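PDB 4B4Y: neuroglobin from Symsagittifera roscoffensis, which binds haem and molecular oxygen within a globin fold and probably serves in oxygen handling or sensing in the nervous system. Local coordinates for residues A[10-13]-A[14-18]. Numbering follows the deposited sequence.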
loop_
_atom_site.group_PDB
_atom_site.type_symbol
_atom_site.label_atom_id
_atom_site.label_comp_id
_atom_site.label_asym_id
_atom_site.label_seq_id
_atom_site.Cartn_x
_atom_site.Cartn_y
_atom_site.Cartn_z
ATOM N N SER A 10 22.432 25.662 4.132
ATOM C CA SER A 10 23.773 26.129 3.934
ATOM C C SER A 10 24.689 24.928 3.578
ATOM O O SER A 10 24.347 23.745 3.851
ATOM C CB SER A 10 24.269 26.846 5.198
ATOM O OG SER A 10 24.770 25.878 6.138
ATOM N N GLU A 11 25.862 25.243 3.024
ATOM C CA GLU A 11 26.841 24.259 2.666
ATOM C C GLU A 11 27.317 23.612 3.915
ATOM O O GLU A 11 27.557 22.406 3.947
ATOM C CB GLU A 11 28.009 24.986 1.902
ATOM C CG GLU A 11 29.383 24.336 1.860
ATOM C CD GLU A 11 30.422 25.171 1.037
ATOM O OE1 GLU A 11 30.016 26.008 0.160
ATOM O OE2 GLU A 11 31.642 24.969 1.283
ATOM N N GLU A 12 27.473 24.410 4.962
ATOM C CA GLU A 12 27.871 23.847 6.272
ATOM C C GLU A 12 26.811 22.843 6.855
ATOM O O GLU A 12 27.177 21.791 7.348
ATOM C CB GLU A 12 28.158 24.964 7.272
ATOM C CG GLU A 12 28.713 24.444 8.653
ATOM C CD GLU A 12 30.004 23.602 8.534
ATOM O OE1 GLU A 12 30.676 23.663 7.461
ATOM O OE2 GLU A 12 30.362 22.873 9.526
ATOM N N GLN A 13 25.530 23.112 6.656
ATOM C CA GLN A 13 24.437 22.179 7.087
ATOM C C GLN A 13 24.495 20.888 6.268
ATOM O O GLN A 13 24.539 19.789 6.837
ATOM C CB GLN A 13 23.057 22.865 6.987
ATOM C CG GLN A 13 22.926 23.898 8.057
ATOM C CD GLN A 13 21.638 24.659 7.994
ATOM O OE1 GLN A 13 21.132 24.949 6.924
ATOM N NE2 GLN A 13 21.119 25.039 9.160
ATOM N N GLN A 14 24.615 21.009 4.939
ATOM C CA GLN A 14 24.842 19.819 4.046
ATOM C C GLN A 14 25.965 19.003 4.536
ATOM O O GLN A 14 25.861 17.750 4.717
ATOM C CB GLN A 14 25.005 20.244 2.596
ATOM C CG GLN A 14 25.149 19.077 1.636
ATOM C CD GLN A 14 23.901 18.129 1.666
ATOM O OE1 GLN A 14 23.945 17.058 2.295
ATOM N NE2 GLN A 14 22.841 18.509 0.979
ATOM N N SER A 15 27.042 19.680 4.870
ATOM C CA SER A 15 28.222 18.932 5.261
ATOM C C SER A 15 28.000 18.233 6.619
ATOM O O SER A 15 28.420 17.078 6.824
ATOM C CB SER A 15 29.458 19.925 5.359
ATOM O OG SER A 15 30.524 19.214 6.039
ATOM N N LEU A 16 27.429 18.946 7.599
ATOM C CA LEU A 16 27.106 18.291 8.952
ATOM C C LEU A 16 26.206 17.053 8.768
ATOM O O LEU A 16 26.445 16.017 9.370
ATOM C CB LEU A 16 26.411 19.268 9.925
ATOM C CG LEU A 16 27.296 20.419 10.373
ATOM C CD1 LEU A 16 26.453 21.583 11.052
ATOM C CD2 LEU A 16 28.471 19.852 11.265
ATOM N N ILE A 17 25.210 17.155 7.879
ATOM C CA ILE A 17 24.353 16.008 7.559
ATOM C C ILE A 17 25.156 14.828 6.956
ATOM O O ILE A 17 25.011 13.651 7.385
ATOM C CB ILE A 17 23.293 16.373 6.501
ATOM C CG1 ILE A 17 22.348 17.458 6.996
ATOM C CG2 ILE A 17 22.565 15.115 6.124
ATOM C CD1 ILE A 17 21.382 16.956 8.006
ATOM N N MET A 18 25.969 15.129 5.921
ATOM C CA MET A 18 26.797 14.069 5.301
ATOM C C MET A 18 27.682 13.415 6.338
ATOM O O MET A 18 27.822 12.177 6.360
ATOM C CB MET A 18 27.642 14.606 4.131
ATOM C CG MET A 18 26.769 14.842 2.983
ATOM S SD MET A 18 26.464 13.245 2.228
ATOM C CE MET A 18 26.337 13.896 0.565
#
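Gln14 N donates a hydrogen bond to Ser10 O at 3.0 Å, the first i to i+4 bond of helix 11-24, while its side chain leans on Val9 and Leu86. Ser15 N hydrogen-bonds to Glu11 O (2.9 Å); its small CB rests against that same oxygen, and a short hydroxymethyl suits this exposed flank. These bonds start at a capping box: Ser10 OG accepts from Gln13 N at 2.9 Å, and Gln13 OE1 accepts from Ser10 N at 3.2 Å. Serine fits the N-cap because its short side chain can reach back to an amide of the first turn, and glutamine supplies the returning carbonyl. Glu11 and Glu12, acidic residues in that turn, probably interact favourably with the helix dipole. Helix 11-24, by its order helix A of the globin fold, is touched on one face by the last helix, 135-153. Leu16 N hydrogen-bonds to Glu12 O, and the leucine CG, anti to its own carbonyl carbon (chi1 -66°), lies 3.3 Å from that oxygen. The Glu12 chain, bent at chi2 (57°), runs obliquely across the leucine and sets OE2 4.0 Å from Leu16 CD2. Replacing Leu16 with an alanine would probably leave the Glu12 carboxylate freer to turn and uncover part of Glu136. Ile17 N hydrogen-bonds to Gln13 O at 2.9 Å, and its buried, branched side chain suits the inward face against Trp141.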